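PDB 4EZI: Alpha/beta hydrolase from Legionella pneumophila subsp. pneumophila str. Philadelphia 1, which is of unknown function but has an alpha/beta-hydrolase fold and may act as a lipase on triacylglycerols. Local coordinates for residues A[302-316]-A[332-346]. Sequence-based numbering, arbitrary orientation.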
ATOM      1  N   TYR A 302      -5.356  -1.099  14.377  1.00 12.85           N
ATOM      2  CA  TYR A 302      -4.736   0.051  14.993  1.00 13.15           C
ATOM      3  C   TYR A 302      -4.630  -0.127  16.502  1.00 13.27           C
ATOM      4  O   TYR A 302      -4.490   0.860  17.214  1.00 15.45           O
ATOM      5  CB  TYR A 302      -5.482   1.335  14.621  1.00 14.47           C
ATOM      6  CG  TYR A 302      -6.970   1.264  14.865  1.00 13.84           C
ATOM      7  CD1 TYR A 302      -7.479   1.540  16.112  1.00 16.82           C
ATOM      8  CD2 TYR A 302      -7.867   0.897  13.852  1.00 14.77           C
ATOM      9  CE1 TYR A 302      -8.847   1.448  16.380  1.00 18.44           C
ATOM     10  CE2 TYR A 302      -9.241   0.810  14.112  1.00 17.33           C
ATOM     11  CZ  TYR A 302      -9.716   1.086  15.377  1.00 19.44           C
ATOM     12  OH  TYR A 302     -11.072   1.002  15.662  1.00 23.56           O
ATOM     13  N   ASP A 303      -4.639  -1.376  16.953  1.00 13.73           N
ATOM     14  CA  ASP A 303      -4.594  -1.682  18.383  1.00 14.87           C
ATOM     15  C   ASP A 303      -3.617  -2.804  18.686  1.00 14.77           C
ATOM     16  O   ASP A 303      -3.963  -3.821  19.292  1.00 18.31           O
ATOM     17  CB  ASP A 303      -5.998  -2.056  18.867  1.00 16.26           C
ATOM     18  CG  ASP A 303      -6.104  -2.102  20.390  1.00 18.47           C
ATOM     19  OD1 ASP A 303      -5.351  -1.373  21.084  1.00 19.14           O
ATOM     20  OD2 ASP A 303      -6.967  -2.866  20.887  1.00 21.37           O
ATOM     21  N   PHE A 304      -2.378  -2.615  18.255  1.00 15.21           N
ATOM     22  CA  PHE A 304      -1.280  -3.510  18.573  1.00 14.45           C
ATOM     23  C   PHE A 304      -0.091  -2.661  18.989  1.00 13.86           C
ATOM     24  O   PHE A 304      -0.019  -1.476  18.686  1.00 14.05           O
ATOM     25  CB  PHE A 304      -0.921  -4.417  17.396  1.00 15.09           C
ATOM     26  CG  PHE A 304      -0.413  -3.688  16.168  1.00 14.61           C
ATOM     27  CD1 PHE A 304      -1.300  -3.236  15.207  1.00 13.70           C
ATOM     28  CD2 PHE A 304       0.953  -3.477  15.979  1.00 15.17           C
ATOM     29  CE1 PHE A 304      -0.832  -2.572  14.071  1.00 13.98           C
ATOM     30  CE2 PHE A 304       1.415  -2.817  14.844  1.00 13.95           C
ATOM     31  CZ  PHE A 304       0.522  -2.379  13.891  1.00 13.64           C
ATOM     32  N   LYS A 305       0.824  -3.276  19.736  1.00 15.14           N
ATOM     33  CA  LYS A 305       2.015  -2.593  20.184  1.00 15.37           C
ATOM     34  C   LYS A 305       3.007  -2.428  19.040  1.00 14.15           C
ATOM     35  O   LYS A 305       3.485  -3.430  18.493  1.00 15.86           O
ATOM     36  CB  LYS A 305       2.669  -3.371  21.326  1.00 18.19           C
ATOM     37  CG  LYS A 305       3.910  -2.682  21.903  1.00 24.41           C
ATOM     38  CD  LYS A 305       4.533  -3.487  23.039  1.00 31.97           C
ATOM     39  CE  LYS A 305       5.745  -2.773  23.612  1.00 39.33           C
ATOM     40  NZ  LYS A 305       6.578  -3.682  24.467  1.00 45.10           N
ATOM     41  N   PRO A 306       3.340  -1.175  18.698  1.00 13.56           N
ATOM     42  CA  PRO A 306       4.354  -0.993  17.651  1.00 13.98           C
ATOM     43  C   PRO A 306       5.724  -1.381  18.174  1.00 14.54           C
ATOM     44  O   PRO A 306       6.047  -1.131  19.350  1.00 18.29           O
ATOM     45  CB  PRO A 306       4.315   0.500  17.373  1.00 16.49           C
ATOM     46  CG  PRO A 306       3.084   1.007  17.964  1.00 16.55           C
ATOM     47  CD  PRO A 306       2.733   0.105  19.092  1.00 14.66           C
ATOM     48  N   THR A 307       6.512  -2.015  17.319  1.00 13.00           N
ATOM     49  CA  THR A 307       7.862  -2.458  17.664  1.00 12.93           C
ATOM     50  C   THR A 307       8.936  -1.619  16.937  1.00 13.63           C
ATOM     51  O   THR A 307      10.098  -2.023  16.833  1.00 15.14           O
ATOM     52  CB  THR A 307       8.022  -3.941  17.310  1.00 14.34           C
ATOM     53  OG1 THR A 307       7.694  -4.112  15.921  1.00 14.37           O
ATOM     54  CG2 THR A 307       7.127  -4.827  18.210  1.00 16.47           C
ATOM     55  N   ALA A 308       8.527  -0.443  16.458  1.00 12.57           N
ATOM     56  CA  ALA A 308       9.398   0.519  15.804  1.00 12.09           C
ATOM     57  C   ALA A 308       8.736   1.878  15.871  1.00 11.47           C
ATOM     58  O   ALA A 308       7.504   1.963  15.983  1.00 12.08           O
ATOM     59  CB  ALA A 308       9.615   0.144  14.344  1.00 12.90           C
ATOM     60  N   PRO A 309       9.527   2.949  15.763  1.00 10.64           N
ATOM     61  CA  PRO A 309       8.954   4.278  15.602  1.00 10.83           C
ATOM     62  C   PRO A 309       7.939   4.312  14.473  1.00 10.30           C
ATOM     63  O   PRO A 309       8.188   3.740  13.393  1.00 10.42           O
ATOM     64  CB  PRO A 309      10.179   5.141  15.277  1.00 12.65           C
ATOM     65  CG  PRO A 309      11.321   4.417  15.899  1.00 14.99           C
ATOM     66  CD  PRO A 309      11.006   2.961  15.817  1.00 12.98           C
ATOM     67  N   LEU A 310       6.841   5.010  14.722  1.00 10.19           N
ATOM     68  CA  LEU A 310       5.672   4.999  13.854  1.00 10.13           C
ATOM     69  C   LEU A 310       5.166   6.415  13.612  1.00  9.82           C
ATOM     70  O   LEU A 310       4.853   7.134  14.564  1.00 11.36           O
ATOM     71  CB  LEU A 310       4.575   4.141  14.487  1.00 10.14           C
ATOM     72  CG  LEU A 310       3.223   4.075  13.785  1.00 10.12           C
ATOM     73  CD1 LEU A 310       3.357   3.427  12.410  1.00 10.56           C
ATOM     74  CD2 LEU A 310       2.226   3.320  14.662  1.00 11.68           C
ATOM     75  N   LEU A 311       5.043   6.764  12.333  1.00  9.61           N
ATOM     76  CA  LEU A 311       4.530   8.053  11.906  1.00  9.36           C
ATOM     77  C   LEU A 311       3.275   7.850  11.061  1.00  9.22           C
ATOM     78  O   LEU A 311       3.368   7.264  10.008  1.00  9.80           O
ATOM     79  CB  LEU A 311       5.567   8.823  11.076  1.00  9.89           C
ATOM     80  CG  LEU A 311       5.077  10.121  10.440  1.00  9.52           C
ATOM     81  CD1 LEU A 311       4.684  11.137  11.476  1.00 11.59           C
ATOM     82  CD2 LEU A 311       6.079  10.710   9.452  1.00 11.08           C
ATOM     83  N   LEU A 312       2.129   8.357  11.502  1.00  9.15           N
ATOM     84  CA  LEU A 312       0.913   8.322  10.703  1.00  8.48           C
ATOM     85  C   LEU A 312       0.838   9.675  10.008  1.00  9.06           C
ATOM     86  O   LEU A 312       0.595  10.694  10.666  1.00 10.28           O
ATOM     87  CB  LEU A 312      -0.322   8.098  11.585  1.00  9.62           C
ATOM     88  CG  LEU A 312      -0.254   6.959  12.599  1.00 10.93           C
ATOM     89  CD1 LEU A 312      -1.633   6.821  13.283  1.00 13.46           C
ATOM     90  CD2 LEU A 312       0.231   5.637  11.955  1.00 11.55           C
ATOM     91  N   VAL A 313       1.087   9.708   8.704  1.00  8.26           N
ATOM     92  CA  VAL A 313       1.193  10.968   7.982  1.00  8.38           C
ATOM     93  C   VAL A 313       0.175  11.032   6.833  1.00  8.16           C
ATOM     94  O   VAL A 313       0.082  10.112   6.025  1.00  8.86           O
ATOM     95  CB  VAL A 313       2.652  11.232   7.523  1.00  8.39           C
ATOM     96  CG1 VAL A 313       3.269  10.024   6.779  1.00 10.18           C
ATOM     97  CG2 VAL A 313       2.738  12.509   6.711  1.00 10.30           C
ATOM     98  N   GLY A 314      -0.546  12.149   6.769  1.00  7.86           N
ATOM     99  CA  GLY A 314      -1.610  12.331   5.803  1.00  8.35           C
ATOM    100  C   GLY A 314      -1.926  13.792   5.624  1.00  8.08           C
ATOM    101  O   GLY A 314      -1.049  14.646   5.826  1.00  9.20           O
ATOM    102  N   THR A 315      -3.175  14.081   5.272  1.00  8.84           N
ATOM    103  CA  THR A 315      -3.629  15.430   5.024  1.00  8.94           C
ATOM    104  C   THR A 315      -5.036  15.617   5.577  1.00  8.54           C
ATOM    105  O   THR A 315      -5.937  14.818   5.305  1.00  8.52           O
ATOM    106  CB  THR A 315      -3.615  15.816   3.535  1.00  8.58           C
ATOM    107  OG1 THR A 315      -4.236  17.107   3.392  1.00 10.02           O
ATOM    108  CG2 THR A 315      -4.308  14.766   2.620  1.00  8.85           C
ATOM    109  N   LYS A 316      -5.243  16.669   6.361  1.00  9.61           N
ATOM    110  CA  LYS A 316      -6.563  17.020   6.842  1.00  9.34           C
ATOM    111  C   LYS A 316      -7.502  17.441   5.710  1.00  9.50           C
ATOM    112  O   LYS A 316      -8.723  17.475   5.899  1.00 11.53           O
ATOM    113  CB  LYS A 316      -6.494  18.093   7.956  1.00 10.49           C
ATOM    114  CG  LYS A 316      -5.925  17.548   9.240  1.00 11.28           C
ATOM    115  CD  LYS A 316      -5.701  18.638  10.272  1.00 14.49           C
ATOM    116  CE  LYS A 316      -5.224  18.081  11.589  1.00 15.86           C
ATOM    117  NZ  LYS A 316      -5.106  19.178  12.596  1.00 21.81           N
ATOM    118  N   SER A 332      -4.900   5.350  19.795  1.00 13.12           N
ATOM    119  CA  SER A 332      -4.842   3.935  20.095  1.00 13.16           C
ATOM    120  C   SER A 332      -3.399   3.414  20.218  1.00 13.56           C
ATOM    121  O   SER A 332      -3.057   2.730  21.180  1.00 13.73           O
ATOM    122  CB  SER A 332      -5.660   3.150  19.060  1.00 12.60           C
ATOM    123  OG  SER A 332      -5.686   1.771  19.361  1.00 15.07           O
ATOM    124  N   PHE A 333      -2.554   3.752  19.249  1.00 11.90           N
ATOM    125  CA  PHE A 333      -1.182   3.298  19.290  1.00 11.70           C
ATOM    126  C   PHE A 333      -0.393   3.914  20.456  1.00 12.72           C
ATOM    127  O   PHE A 333       0.514   3.292  20.999  1.00 13.18           O
ATOM    128  CB  PHE A 333      -0.465   3.632  17.987  1.00 11.68           C
ATOM    129  CG  PHE A 333      -0.803   2.710  16.833  1.00 11.00           C
ATOM    130  CD1 PHE A 333      -0.536   1.352  16.924  1.00 12.18           C
ATOM    131  CD2 PHE A 333      -1.349   3.209  15.651  1.00 11.07           C
ATOM    132  CE1 PHE A 333      -0.793   0.500  15.863  1.00 11.62           C
ATOM    133  CE2 PHE A 333      -1.601   2.340  14.581  1.00 11.98           C
ATOM    134  CZ  PHE A 333      -1.319   0.993  14.684  1.00 11.94           C
ATOM    135  N   ARG A 334      -0.727   5.151  20.803  1.00 12.44           N
ATOM    136  CA  ARG A 334      -0.079   5.831  21.928  1.00 14.49           C
ATOM    137  C   ARG A 334      -0.305   5.143  23.270  1.00 15.20           C
ATOM    138  O   ARG A 334       0.476   5.380  24.201  1.00 17.87           O
ATOM    139  CB  ARG A 334      -0.516   7.291  22.011  1.00 13.96           C
ATOM    140  CG  ARG A 334       0.044   8.165  20.910  1.00 15.64           C
ATOM    141  CD  ARG A 334       1.487   8.555  21.138  1.00 18.29           C
ATOM    142  NE  ARG A 334       1.605   9.494  22.247  1.00 19.17           N
ATOM    143  CZ  ARG A 334       2.726  10.140  22.559  1.00 21.88           C
ATOM    144  NH1 ARG A 334       3.828   9.974  21.833  1.00 24.50           N
ATOM    145  NH2 ARG A 334       2.746  10.959  23.595  1.00 25.68           N
ATOM    146  N   LYS A 335      -1.321   4.276  23.386  1.00 15.77           N
ATOM    147  CA  LYS A 335      -1.489   3.468  24.611  1.00 15.68           C
ATOM    148  C   LYS A 335      -0.280   2.567  24.850  1.00 16.17           C
ATOM    149  O   LYS A 335      -0.015   2.178  25.981  1.00 19.04           O
ATOM    150  CB  LYS A 335      -2.726   2.571  24.547  1.00 17.65           C
ATOM    151  CG  LYS A 335      -4.057   3.258  24.429  1.00 20.36           C
ATOM    152  CD  LYS A 335      -5.227   2.272  24.655  1.00 23.32           C
ATOM    153  CE  LYS A 335      -5.140   0.945  23.868  1.00 23.50           C
ATOM    154  NZ  LYS A 335      -5.147   1.114  22.383  1.00 17.85           N
ATOM    155  N   TYR A 336       0.440   2.215  23.783  1.00 15.82           N
ATOM    156  CA  TYR A 336       1.466   1.176  23.810  1.00 16.30           C
ATOM    157  C   TYR A 336       2.883   1.716  23.713  1.00 17.16           C
ATOM    158  O   TYR A 336       3.824   1.032  24.120  1.00 19.60           O
ATOM    159  CB  TYR A 336       1.268   0.212  22.641  1.00 17.00           C
ATOM    160  CG  TYR A 336      -0.041  -0.503  22.664  1.00 17.48           C
ATOM    161  CD1 TYR A 336      -0.300  -1.489  23.597  1.00 21.29           C
ATOM    162  CD2 TYR A 336      -1.045  -0.174  21.769  1.00 17.81           C
ATOM    163  CE1 TYR A 336      -1.526  -2.142  23.626  1.00 24.02           C
ATOM    164  CE2 TYR A 336      -2.255  -0.816  21.781  1.00 21.65           C
ATOM    165  CZ  TYR A 336      -2.491  -1.804  22.707  1.00 23.10           C
ATOM    166  OH  TYR A 336      -3.696  -2.458  22.746  1.00 24.62           O
ATOM    167  N   SER A 337       3.048   2.908  23.148  1.00 17.71           N
ATOM    168  CA  SER A 337       4.374   3.457  22.884  1.00 16.66           C
ATOM    169  C   SER A 337       4.352   4.974  22.777  1.00 16.88           C
ATOM    170  O   SER A 337       3.403   5.565  22.234  1.00 18.15           O
ATOM    171  CB  SER A 337       4.955   2.863  21.584  1.00 18.08           C
ATOM    172  OG  SER A 337       6.206   3.452  21.256  1.00 20.60           O
ATOM    173  N   ASP A 338       5.426   5.602  23.262  1.00 17.83           N
ATOM    174  CA  ASP A 338       5.657   7.029  23.094  1.00 16.98           C
ATOM    175  C   ASP A 338       6.269   7.362  21.727  1.00 16.67           C
ATOM    176  O   ASP A 338       6.288   8.512  21.333  1.00 18.48           O
ATOM    177  CB  ASP A 338       6.598   7.564  24.189  1.00 19.68           C
ATOM    178  CG  ASP A 338       5.944   7.622  25.565  1.00 24.67           C
ATOM    179  OD1 ASP A 338       4.694   7.559  25.679  1.00 26.17           O
ATOM    180  OD2 ASP A 338       6.712   7.748  26.554  1.00 28.91           O
ATOM    181  N   PHE A 339       6.792   6.360  21.035  1.00 14.85           N
ATOM    182  CA  PHE A 339       7.469   6.588  19.753  1.00 13.36           C
ATOM    183  C   PHE A 339       6.482   6.465  18.582  1.00 12.02           C
ATOM    184  O   PHE A 339       6.617   5.641  17.672  1.00 13.16           O
ATOM    185  CB  PHE A 339       8.657   5.644  19.616  1.00 15.15           C
ATOM    186  CG  PHE A 339       9.618   5.755  20.779  1.00 18.50           C
ATOM    187  CD1 PHE A 339      10.436   6.863  20.905  1.00 19.71           C
ATOM    188  CD2 PHE A 339       9.647   4.782  21.776  1.00 22.95           C
ATOM    189  CE1 PHE A 339      11.328   6.984  22.003  1.00 25.01           C
ATOM    190  CE2 PHE A 339      10.525   4.896  22.872  1.00 24.87           C
ATOM    191  CZ  PHE A 339      11.353   6.001  22.978  1.00 28.11           C
ATOM    192  N   VAL A 340       5.472   7.321  18.672  1.00 12.07           N
ATOM    193  CA  VAL A 340       4.322   7.366  17.759  1.00 11.88           C
ATOM    194  C   VAL A 340       3.989   8.834  17.557  1.00 11.49           C
ATOM    195  O   VAL A 340       3.846   9.587  18.548  1.00 13.24           O
ATOM    196  CB  VAL A 340       3.085   6.630  18.349  1.00 13.03           C
ATOM    197  CG1 VAL A 340       1.870   6.742  17.390  1.00 15.65           C
ATOM    198  CG2 VAL A 340       3.402   5.183  18.658  1.00 13.48           C
ATOM    199  N   TRP A 341       3.891   9.230  16.294  1.00 11.66           N
ATOM    200  CA  TRP A 341       3.586  10.599  15.927  1.00 11.56           C
ATOM    201  C   TRP A 341       2.521  10.622  14.841  1.00 11.52           C
ATOM    202  O   TRP A 341       2.355   9.662  14.100  1.00 11.93           O
ATOM    203  CB  TRP A 341       4.853  11.312  15.449  1.00 12.84           C
ATOM    204  CG  TRP A 341       5.948  11.347  16.483  1.00 14.68           C
ATOM    205  CD1 TRP A 341       6.130  12.290  17.447  1.00 16.56           C
ATOM    206  CD2 TRP A 341       6.964  10.366  16.679  1.00 12.25           C
ATOM    207  NE1 TRP A 341       7.222  11.968  18.214  1.00 16.24           N
ATOM    208  CE2 TRP A 341       7.764  10.798  17.760  1.00 13.56           C
ATOM    209  CE3 TRP A 341       7.304   9.181  16.030  1.00 13.40           C
ATOM    210  CZ2 TRP A 341       8.847  10.073  18.219  1.00 14.22           C
ATOM    211  CZ3 TRP A 341       8.384   8.460  16.490  1.00 13.38           C
ATOM    212  CH2 TRP A 341       9.162   8.916  17.570  1.00 15.46           C
ATOM    213  N   ILE A 342       1.847  11.757  14.750  1.00 11.10           N
ATOM    214  CA  ILE A 342       0.863  12.015  13.709  1.00 10.73           C
ATOM    215  C   ILE A 342       1.200  13.367  13.075  1.00 11.38           C
ATOM    216  O   ILE A 342       1.590  14.318  13.758  1.00 12.87           O
ATOM    217  CB  ILE A 342      -0.601  11.986  14.255  1.00 11.50           C
ATOM    218  CG1 ILE A 342      -1.588  12.092  13.096  1.00 11.51           C
ATOM    219  CG2 ILE A 342      -0.860  13.060  15.346  1.00 13.09           C
ATOM    220  CD1 ILE A 342      -3.044  11.869  13.530  1.00 12.44           C
ATOM    221  N   LYS A 343       1.092  13.428  11.747  1.00 10.18           N
ATOM    222  CA  LYS A 343       1.412  14.625  10.998  1.00 10.83           C
ATOM    223  C   LYS A 343       0.437  14.812   9.844  1.00 10.45           C
ATOM    224  O   LYS A 343       0.188  13.877   9.080  1.00 11.19           O
ATOM    225  CB  LYS A 343       2.839  14.517  10.434  1.00 11.62           C
ATOM    226  CG  LYS A 343       3.239  15.568   9.446  1.00 17.49           C
ATOM    227  CD  LYS A 343       3.425  16.922  10.054  1.00 23.29           C
ATOM    228  CE  LYS A 343       3.963  17.892   8.992  1.00 29.00           C
ATOM    229  NZ  LYS A 343       4.012  19.296   9.475  1.00 33.43           N
ATOM    230  N   SER A 344      -0.065  16.030   9.733  1.00 10.05           N
ATOM    231  CA  SER A 344      -0.828  16.489   8.575  1.00  9.80           C
ATOM    232  C   SER A 344       0.030  17.445   7.770  1.00 10.46           C
ATOM    233  O   SER A 344       0.596  18.410   8.315  1.00 12.29           O
ATOM    234  CB  SER A 344      -2.106  17.231   9.007  1.00 10.69           C
ATOM    235  OG  SER A 344      -2.737  17.788   7.872  1.00 11.00           O
ATOM    236  N   VAL A 345       0.098  17.205   6.463  1.00  9.96           N
ATOM    237  CA  VAL A 345       0.866  18.043   5.572  1.00 10.47           C
ATOM    238  C   VAL A 345       0.093  19.269   5.072  1.00 10.71           C
ATOM    239  O   VAL A 345       0.707  20.162   4.455  1.00 12.92           O
ATOM    240  CB  VAL A 345       1.417  17.254   4.347  1.00 10.20           C
ATOM    241  CG1 VAL A 345       2.284  16.132   4.812  1.00 12.13           C
ATOM    242  CG2 VAL A 345       0.287  16.750   3.447  1.00 10.13           C
ATOM    243  N   SER A 346      -1.213  19.343   5.337  1.00 10.61           N
ATOM    244  CA  SER A 346      -2.057  20.425   4.846  1.00 10.85           C
ATOM    245  C   SER A 346      -3.424  20.353   5.487  1.00 10.74           C
ATOM    246  O   SER A 346      -3.896  19.260   5.830  1.00 10.99           O
ATOM    247  CB  SER A 346      -2.252  20.294   3.317  1.00 11.54           C
ATOM    248  OG  SER A 346      -3.039  21.362   2.781  1.00 12.08           O
TER
HETATM  249  O   HOH W   1       6.396   3.031  18.266  1.00 22.77           O
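Leu310 to Gly314 pairs in parallel with Val340 to Ser344, the strand axes 14° apart, through backbone bonds that run from Leu310 N to Phe339 O as far as Val345 N to Gly314 O. Before the strands, the ring of Phe333, from helix 323-334, packs against Tyr302, Phe304, Pro306 and Leu310. Leu310 CD2 lies over one face of the Phe333 ring, 3.8 Å from its centroid, in a CH-pi contact; Leu310 CG, anti to the backbone N (chi1 176°), carries the branch there. The carbonyl of Tyr302 covers the opposite face. The Phe333 edge, led by CE1, points at the face of Phe304 in a T-shaped pair, planes at 85°. Ser332 OG donates to Tyr302 O at 2.6 Å. Asp303 OD1 is gripped twice, from opposite faces of the carboxylate: by Tyr336 OH at 2.6 Å and, in a salt bridge, by Lys335 NZ at 2.8 Å, whose chain folds back at chi3 and chi4. A water bridges Ala308 O, Phe339 O and Ser337 OG. At the C-terminal end of the pair, Ser344 OG accepts from Lys316 N at 3.1 Å. This is the beta-alpha-beta crossover at the edge of an alpha/beta-hydrolase sheet; Thr315, just after strand 310-314, touches residues consistent with a Ser169-His351-Asp318 catalytic triad.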